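Local coordinates for protein PTHB1 (Homo sapiens, PDB 4YD8), which is a subunit of the BBSome, thought to act as a coat complex that sorts specific membrane proteins to primary cilia, and is represented here by its N-terminal seven-bladed beta-propeller, at residues Phe294-Ser299 and Ile305-Gly310; Met315-Ile318 and Thr323-Trp326; Gly88-Gly93 and His98-His103; Leu155-Ile158 and Met164-Val167. One frame throughout, in Å; residues are numbered along the deposited sequence.

In the fold
All four contacts lie within blades of the N-terminal beta-propeller. Contacts 1 and 2 follow each other through one blade, their centres about 9 Å apart, and are joined by a probable hydrogen bond from Ile309 N to His317 O (2.8 Å). Contacts 3 and 4 belong to two successive four-stranded sheets whose faces meet; their centres are about 13 Å apart, and Phe90 CD1 packs on Ile156 CD1 at 3.7 Å. The two groups lie on opposite sides of the chain's centre, with contacts 2 and 4 about 34 Å apart between centres. Contacts 3 and 4 come closest to Gly145, which is critical for stability: the side chains of Phe90 and Ile156 each lie about 7 Å away.

Contact 1: Phe294-Ser299 and Ile305-Gly310; sequences FLPYCS and INTLIG
Phe294 begins the pairing opposite Ile309, its CB 4.0 Å from Ile309 CG1, while its ring crosses Thr307 at a slant and has one face covered by CD of Pro296. Beyond the hairpin, Phe265 and Leu267 of the preceding blade border this aromatic ring. Leu295 pairs with Leu308 through two backbone hydrogen bonds, Leu295 N to Leu308 O and Leu308 N to Leu295 O, both 2.9 Å; Leu308 N approaches from well above the plane of the Leu295 carbonyl. Pro296 faces Thr307 in a non-hydrogen-bonded pair, a place where a residue without N-H costs nothing across the strands. A beta bulge follows. Tyr297 N bonds to Asn306 O (2.9 Å), and Asn306 N bonds to Cys298 O (2.7 Å). With its CG wedged between backbone N and carbonyl carbon (chi1 70°), Tyr297 lays its ring back across 305-310, where Leu308 CD1 covers one face. The phenol OH meets Asn306 ND2 in a weak 3.4 Å bond, ring and amide planes 67° apart. Cys298 SG then rests 3.8 Å from Asn306 CB. The backbone thus supplies the strong polar links, even through the bulge, while the side chains contribute chiefly apolar contact and Asn306 serves both kinds.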
# COMPACT_ATOMS: atom_id res chain seq x y z
N PHE A 294 -5.67 -6.98 -2.48
CA PHE A 294 -6.77 -6.71 -1.53
C PHE A 294 -6.53 -5.45 -0.72
O PHE A 294 -5.45 -4.85 -0.78
CB PHE A 294 -6.97 -8.00 -0.68
CG PHE A 294 -6.16 -8.09 0.61
CD1 PHE A 294 -4.86 -7.59 0.69
CD2 PHE A 294 -6.75 -8.61 1.76
CE1 PHE A 294 -4.12 -7.68 1.90
CE2 PHE A 294 -6.01 -8.75 2.94
CZ PHE A 294 -4.71 -8.26 3.02
N LEU A 295 -7.58 -5.01 -0.03
CA LEU A 295 -7.51 -3.84 0.82
C LEU A 295 -8.67 -3.83 1.81
O LEU A 295 -9.80 -3.52 1.42
CB LEU A 295 -7.55 -2.53 -0.01
CG LEU A 295 -7.39 -1.29 0.87
CD1 LEU A 295 -5.93 -1.10 1.26
CD2 LEU A 295 -7.96 -0.05 0.21
N PRO A 296 -8.40 -4.18 3.08
CA PRO A 296 -9.35 -3.89 4.16
C PRO A 296 -9.45 -2.37 4.28
O PRO A 296 -8.44 -1.76 4.63
CB PRO A 296 -8.70 -4.50 5.42
CG PRO A 296 -7.57 -5.36 4.90
CD PRO A 296 -7.14 -4.75 3.59
N TYR A 297 -10.61 -1.78 3.99
CA TYR A 297 -10.65 -0.33 3.72
C TYR A 297 -11.59 0.47 4.59
O TYR A 297 -11.50 1.69 4.63
CB TYR A 297 -11.01 -0.08 2.24
CG TYR A 297 -12.45 -0.42 1.87
CD1 TYR A 297 -12.80 -1.72 1.52
CD2 TYR A 297 -13.44 0.56 1.83
CE1 TYR A 297 -14.11 -2.05 1.18
CE2 TYR A 297 -14.77 0.24 1.48
CZ TYR A 297 -15.09 -1.07 1.15
OH TYR A 297 -16.38 -1.42 0.82
N CYS A 298 -12.51 -0.19 5.29
CA CYS A 298 -13.39 0.55 6.19
C CYS A 298 -14.18 -0.39 7.08
O CYS A 298 -14.18 -1.61 6.89
CB CYS A 298 -14.37 1.44 5.41
SG CYS A 298 -15.87 0.62 4.79
N SER A 299 -14.85 0.21 8.06
CA SER A 299 -15.82 -0.52 8.85
C SER A 299 -17.16 0.20 8.78
O SER A 299 -17.22 1.39 9.09
CB SER A 299 -15.37 -0.65 10.30
OG SER A 299 -16.45 -1.06 11.11
N ILE A 305 -15.55 -5.45 9.37
CA ILE A 305 -14.61 -4.79 8.47
C ILE A 305 -14.95 -5.13 7.02
O ILE A 305 -15.30 -6.27 6.69
CB ILE A 305 -13.14 -5.16 8.80
CG1 ILE A 305 -12.79 -4.75 10.23
CG2 ILE A 305 -12.18 -4.51 7.80
CD1 ILE A 305 -11.35 -4.98 10.63
N ASN A 306 -14.87 -4.11 6.17
CA ASN A 306 -15.07 -4.31 4.73
C ASN A 306 -13.74 -4.43 4.00
O ASN A 306 -12.82 -3.64 4.23
CB ASN A 306 -15.90 -3.16 4.11
CG ASN A 306 -17.41 -3.32 4.31
OD1 ASN A 306 -17.87 -3.96 5.26
ND2 ASN A 306 -18.19 -2.70 3.42
N THR A 307 -13.64 -5.41 3.11
CA THR A 307 -12.40 -5.70 2.40
C THR A 307 -12.62 -5.82 0.90
O THR A 307 -13.50 -6.57 0.45
CB THR A 307 -11.76 -7.01 2.92
OG1 THR A 307 -11.51 -6.88 4.33
CG2 THR A 307 -10.45 -7.29 2.18
N LEU A 308 -11.83 -5.08 0.13
CA LEU A 308 -11.83 -5.23 -1.33
C LEU A 308 -10.89 -6.36 -1.70
O LEU A 308 -9.80 -6.43 -1.18
CB LEU A 308 -11.37 -3.94 -2.01
CG LEU A 308 -12.42 -2.84 -2.15
CD1 LEU A 308 -11.68 -1.51 -2.23
CD2 LEU A 308 -13.21 -3.09 -3.42
N ILE A 309 -11.32 -7.23 -2.61
CA ILE A 309 -10.42 -8.26 -3.14
C ILE A 309 -10.54 -8.31 -4.66
O ILE A 309 -11.63 -8.52 -5.20
CB ILE A 309 -10.73 -9.65 -2.55
CG1 ILE A 309 -10.65 -9.61 -1.00
CG2 ILE A 309 -9.76 -10.71 -3.13
CD1 ILE A 309 -10.85 -10.98 -0.29
N GLY A 310 -9.42 -8.06 -5.34
CA GLY A 310 -9.36 -8.10 -6.79
C GLY A 310 -8.87 -9.47 -7.19
O GLY A 310 -8.14 -10.11 -6.43

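Contact 2: Met315-Ile318 and Thr323-Trp326; sequences MLHI and TLKW
Ile318 drives its CD1 methyl against the six-membered part of the Trp326 indole, meeting CE3 at a tight 3.3 Å. The approach is oblique to the ring. Extending CG anti to the backbone N (chi1 179°) carries the indole along the sheet toward Leu316, whose CD2 lies 4.4 Å from CZ3; a broad aromatic thereby spans two branched aliphatic residues of the other strand. On the other face of the pairing, Leu324 reaches back with CD1, which sits 3.6 Å from His317 CB and also touches the Ile318 carbonyl oxygen. The imidazole has Trp326 O at its edge. These orientations rest on a classic beta bulge: Lys325 and Trp326 together face Ile318. Lys325 N bonds to Ile318 O at 2.8 Å, nearly in line with the carbonyl, and Ile318 N returns a 3.0 Å bond to Trp326 O. Lys325 bends its aliphatic chain away, as suits a charged residue at an exposed position. Strand 315-320 lies between 306-311 and 323-329, and Ile318 also packs on Leu308 and Asn306 of the inner neighbour. Strand 323-329 has the N-terminal strand 8-17 running parallel on its far side.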
# COMPACT_ATOMS: atom_id res chain seq x y z
N MSE A 315 -12.60 -9.61 -11.74
CA MSE A 315 -13.66 -9.26 -10.80
C MSE A 315 -13.10 -8.55 -9.58
O MSE A 315 -12.00 -8.87 -9.11
CB MSE A 315 -14.43 -10.51 -10.36
CG MSE A 315 -15.14 -11.24 -11.49
SE MSE A 315 -16.48 -10.15 -12.39
CE MSE A 315 -17.60 -9.70 -10.87
N LEU A 316 -13.85 -7.58 -9.07
CA LEU A 316 -13.48 -6.91 -7.84
C LEU A 316 -14.61 -7.14 -6.83
O LEU A 316 -15.77 -6.83 -7.13
CB LEU A 316 -13.25 -5.42 -8.09
CG LEU A 316 -12.82 -4.56 -6.90
CD1 LEU A 316 -11.44 -5.00 -6.38
CD2 LEU A 316 -12.81 -3.08 -7.29
N HIS A 317 -14.28 -7.69 -5.66
CA HIS A 317 -15.28 -8.07 -4.67
C HIS A 317 -15.16 -7.26 -3.40
O HIS A 317 -14.07 -6.87 -3.02
CB HIS A 317 -15.16 -9.55 -4.30
CG HIS A 317 -15.43 -10.48 -5.44
ND1 HIS A 317 -14.48 -11.35 -5.92
CD2 HIS A 317 -16.53 -10.66 -6.20
CE1 HIS A 317 -15.00 -12.04 -6.92
NE2 HIS A 317 -16.24 -11.64 -7.11
N ILE A 318 -16.28 -7.01 -2.74
CA ILE A 318 -16.27 -6.44 -1.40
C ILE A 318 -16.91 -7.40 -0.42
O ILE A 318 -18.04 -7.80 -0.62
CB ILE A 318 -17.03 -5.11 -1.32
CG1 ILE A 318 -16.24 -4.01 -2.02
CG2 ILE A 318 -17.22 -4.71 0.14
CD1 ILE A 318 -17.01 -2.66 -2.05
N THR A 323 -18.53 -12.20 4.28
CA THR A 323 -19.75 -12.25 3.49
C THR A 323 -19.64 -11.35 2.26
O THR A 323 -19.39 -10.16 2.39
CB THR A 323 -20.96 -11.83 4.33
OG1 THR A 323 -21.11 -12.74 5.43
CG2 THR A 323 -22.25 -11.85 3.49
N LEU A 324 -19.80 -11.91 1.07
CA LEU A 324 -19.76 -11.09 -0.15
C LEU A 324 -20.93 -10.11 -0.20
O LEU A 324 -22.08 -10.50 -0.00
CB LEU A 324 -19.77 -11.97 -1.40
CG LEU A 324 -19.71 -11.19 -2.71
CD1 LEU A 324 -18.33 -10.55 -2.83
CD2 LEU A 324 -20.00 -12.10 -3.88
N LYS A 325 -20.64 -8.84 -0.46
CA LYS A 325 -21.67 -7.80 -0.44
C LYS A 325 -21.86 -7.12 -1.79
O LYS A 325 -22.91 -6.53 -2.06
CB LYS A 325 -21.31 -6.73 0.61
CG LYS A 325 -21.41 -7.20 2.05
CD LYS A 325 -22.85 -7.52 2.41
CE LYS A 325 -22.97 -7.98 3.86
NZ LYS A 325 -24.38 -8.36 4.19
N TRP A 326 -20.85 -7.20 -2.65
CA TRP A 326 -20.82 -6.42 -3.88
C TRP A 326 -19.76 -6.94 -4.81
O TRP A 326 -18.72 -7.41 -4.35
CB TRP A 326 -20.55 -4.96 -3.54
CG TRP A 326 -20.46 -3.97 -4.67
CD1 TRP A 326 -21.50 -3.35 -5.30
CD2 TRP A 326 -19.26 -3.42 -5.23
NE1 TRP A 326 -21.02 -2.47 -6.24
CE2 TRP A 326 -19.65 -2.49 -6.21
CE3 TRP A 326 -17.90 -3.64 -5.02
CZ2 TRP A 326 -18.72 -1.76 -6.95
CZ3 TRP A 326 -16.98 -2.93 -5.76
CH2 TRP A 326 -17.40 -2.00 -6.73

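Contact 3: Gly88-Gly93 and His98-His103; sequences GKFVSG and HLAVLH
Gly88 and His98 grip each other by two backbone hydrogen bonds, 3.0 Å from Gly88 N to His98 O and 2.8 Å from His98 N to Gly88 O. Just past this pair the chain turns, and two side chains fold back onto strand 98-102. Val91 sets its CG2 methyl squarely over one face of the His98 imidazole, 3.4 Å from the centroid and 3° off the normal, a CH-pi contact. Phe90 brings CE2 to 3.5 Å from Ala100 CB, whose small methyl allows the ring this close; Gly88 CA lies against one face of the same ring, a closeness that suits glycine. What positions these groups is the turn: Lys89 is the centre of an inverse gamma turn, with a weak bond from Phe90 N to Gly88 O. His98 keeps CG beside its backbone N (chi1 -71°), and its ND1 is hydrogen-bonded to Met96 O, which helps fix the ring's rotation under Val91. Farther out, Asp154 holds Lys89 N, Tyr131 OH meets Phe90 O, and Tyr144 makes an edge-to-face contact with the Phe90 ring. Strand 98-102 runs between 84-88 and 106-112, while Ala100 also touches Met142 on strand 139-145 of the following blade.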
# COMPACT_ATOMS: atom_id res chain seq x y z
N GLY A 88 4.54 9.45 4.10
CA GLY A 88 4.54 9.46 5.54
C GLY A 88 5.40 10.57 6.11
O GLY A 88 5.96 11.39 5.37
N LYS A 89 5.53 10.59 7.43
CA LYS A 89 6.27 11.66 8.09
C LYS A 89 7.77 11.31 8.16
O LYS A 89 8.30 11.05 9.24
CB LYS A 89 5.72 11.91 9.50
CG LYS A 89 4.24 12.34 9.51
CD LYS A 89 3.67 12.33 10.92
CE LYS A 89 2.17 12.67 10.89
NZ LYS A 89 1.67 12.88 12.27
N PHE A 90 8.42 11.35 7.00
CA PHE A 90 9.76 10.80 6.84
C PHE A 90 10.87 11.82 7.09
O PHE A 90 12.05 11.48 6.97
CB PHE A 90 9.91 10.21 5.44
CG PHE A 90 8.92 9.14 5.11
CD1 PHE A 90 8.58 8.16 6.05
CD2 PHE A 90 8.32 9.10 3.86
CE1 PHE A 90 7.66 7.15 5.73
CE2 PHE A 90 7.40 8.08 3.53
CZ PHE A 90 7.07 7.12 4.47
N VAL A 91 10.51 13.07 7.42
CA VAL A 91 11.52 14.11 7.62
C VAL A 91 11.51 14.63 9.06
O VAL A 91 10.46 14.98 9.60
CB VAL A 91 11.31 15.28 6.62
CG1 VAL A 91 12.25 16.48 6.93
CG2 VAL A 91 11.50 14.77 5.18
N SER A 92 12.68 14.64 9.70
CA SER A 92 12.73 15.03 11.10
C SER A 92 12.40 16.52 11.26
O SER A 92 12.73 17.33 10.40
CB SER A 92 14.10 14.71 11.70
OG SER A 92 15.12 15.43 11.04
N GLY A 93 11.73 16.87 12.35
CA GLY A 93 11.49 18.27 12.66
C GLY A 93 10.20 18.80 12.04
O GLY A 93 9.82 19.94 12.30
N HIS A 98 5.77 13.28 3.33
CA HIS A 98 6.75 13.22 2.26
C HIS A 98 6.64 11.88 1.52
O HIS A 98 6.06 10.93 2.03
CB HIS A 98 8.18 13.38 2.81
CG HIS A 98 8.48 14.76 3.28
ND1 HIS A 98 7.99 15.26 4.48
CD2 HIS A 98 9.20 15.76 2.72
CE1 HIS A 98 8.41 16.50 4.63
NE2 HIS A 98 9.14 16.84 3.57
N LEU A 99 7.22 11.83 0.32
CA LEU A 99 7.16 10.65 -0.55
C LEU A 99 8.43 9.84 -0.38
O LEU A 99 9.52 10.38 -0.54
CB LEU A 99 7.03 11.07 -2.00
CG LEU A 99 7.08 9.96 -3.06
CD1 LEU A 99 5.91 9.01 -2.92
CD2 LEU A 99 7.13 10.52 -4.47
N ALA A 100 8.30 8.55 -0.08
CA ALA A 100 9.46 7.65 -0.11
C ALA A 100 9.36 6.81 -1.37
O ALA A 100 8.31 6.26 -1.68
CB ALA A 100 9.51 6.77 1.13
N VAL A 101 10.46 6.74 -2.11
CA VAL A 101 10.54 5.92 -3.31
C VAL A 101 11.62 4.88 -3.06
O VAL A 101 12.78 5.22 -2.80
CB VAL A 101 10.89 6.76 -4.55
CG1 VAL A 101 10.98 5.87 -5.80
CG2 VAL A 101 9.85 7.89 -4.74
N LEU A 102 11.23 3.62 -3.12
CA LEU A 102 12.17 2.52 -2.93
C LEU A 102 12.67 2.04 -4.27
O LEU A 102 11.88 1.70 -5.15
CB LEU A 102 11.50 1.37 -2.17
CG LEU A 102 12.41 0.18 -1.86
CD1 LEU A 102 13.58 0.62 -0.96
CD2 LEU A 102 11.58 -0.92 -1.22
N HIS A 103 14.00 2.01 -4.42
CA HIS A 103 14.66 1.40 -5.57
C HIS A 103 15.42 0.18 -5.09
O HIS A 103 15.52 -0.05 -3.88
CB HIS A 103 15.63 2.39 -6.25
CG HIS A 103 14.98 3.64 -6.76
ND1 HIS A 103 14.21 3.67 -7.91
CD2 HIS A 103 14.99 4.91 -6.29
CE1 HIS A 103 13.78 4.90 -8.12
NE2 HIS A 103 14.25 5.68 -7.16

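Contact 4: Leu155-Ile158 and Met164-Val167; sequences LICI and MLMV
The pairing of Ile158 with selenomethionine Met166 and of Cys157 with Val167 is an antiparallel hairpin contact, joining the two middle strands of a four-stranded blade. Two backbone bonds secure it: Ile158 N to Met166 O and Met166 N to Ile158 O, both 2.8 Å, each with the donor tilted from the carbonyl plane by about 20°. Cys157 CA also lies 3.2 Å from Met166 O, a CA-H...O contact. On the face of Cys157, SG points anti to the backbone N (chi1 174°), which lays it along the partner strand, 3.8 Å from Leu165 CB and 4.2 Å from Val167 CG2. A compact thiol fits where two bulkier aliphatic chains flank it. The opposite face holds Ile158, whose CG2 meets Met166 CE at 3.6 Å; the flexible Met166 chain bends at its last torsion (-74°) to curl the methyl back over the isoleucine. All the touching residues are buried, as their apolar character suits. Outside the pair, Leu155 is backbone-bonded to Gly145 on the inner strand 139-145, and Val167 to Ala174 on the outer strand 172-178. This order, with successive hairpins forming a four-stranded antiparallel sheet, is that of a beta-propeller blade.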
# COMPACT_ATOMS: atom_id res chain seq x y z
N LEU A 155 9.34 6.10 10.84
CA LEU A 155 10.61 5.45 10.50
C LEU A 155 10.33 4.46 9.38
O LEU A 155 9.18 4.11 9.15
CB LEU A 155 11.20 4.76 11.72
CG LEU A 155 11.38 5.64 12.96
CD1 LEU A 155 12.36 4.99 13.93
CD2 LEU A 155 11.83 7.04 12.59
N ILE A 156 11.37 4.00 8.69
CA ILE A 156 11.19 3.12 7.54
C ILE A 156 11.99 1.85 7.76
O ILE A 156 13.11 1.89 8.29
CB ILE A 156 11.62 3.82 6.23
CG1 ILE A 156 10.59 4.89 5.82
CG2 ILE A 156 11.82 2.82 5.08
CD1 ILE A 156 11.10 5.82 4.75
N CYS A 157 11.39 0.72 7.41
CA CYS A 157 12.08 -0.57 7.48
C CYS A 157 12.03 -1.20 6.11
O CYS A 157 10.94 -1.38 5.54
CB CYS A 157 11.42 -1.49 8.50
SG CYS A 157 12.15 -3.17 8.49
N ILE A 158 13.20 -1.52 5.56
CA ILE A 158 13.29 -2.12 4.24
C ILE A 158 13.74 -3.58 4.40
O ILE A 158 14.73 -3.84 5.07
CB ILE A 158 14.29 -1.36 3.34
CG1 ILE A 158 13.84 0.09 3.09
CG2 ILE A 158 14.49 -2.08 2.00
CD1 ILE A 158 14.96 0.94 2.48
N MSE A 164 17.34 -9.34 5.26
CA MSE A 164 17.70 -8.43 6.34
C MSE A 164 16.64 -7.35 6.45
O MSE A 164 16.21 -6.81 5.44
CB MSE A 164 19.07 -7.78 6.09
CG MSE A 164 19.42 -6.73 7.12
SE MSE A 164 21.23 -6.06 6.90
CE MSE A 164 22.12 -7.33 8.08
N LEU A 165 16.20 -7.08 7.67
CA LEU A 165 15.37 -5.91 7.93
C LEU A 165 16.29 -4.75 8.25
O LEU A 165 17.08 -4.81 9.20
CB LEU A 165 14.39 -6.15 9.07
CG LEU A 165 13.36 -7.27 8.89
CD1 LEU A 165 12.37 -7.22 10.04
CD2 LEU A 165 12.64 -7.16 7.55
N MSE A 166 16.20 -3.70 7.44
CA MSE A 166 17.05 -2.53 7.53
C MSE A 166 16.21 -1.33 7.97
O MSE A 166 15.29 -0.92 7.26
CB MSE A 166 17.75 -2.27 6.18
CG MSE A 166 18.52 -3.51 5.64
SE MSE A 166 19.43 -3.25 3.91
CE MSE A 166 17.83 -3.26 2.74
N VAL A 167 16.52 -0.81 9.15
CA VAL A 167 15.71 0.22 9.77
C VAL A 167 16.40 1.57 9.64
O VAL A 167 17.59 1.71 9.96
CB VAL A 167 15.44 -0.09 11.26
CG1 VAL A 167 14.72 1.06 11.93
CG2 VAL A 167 14.64 -1.39 11.39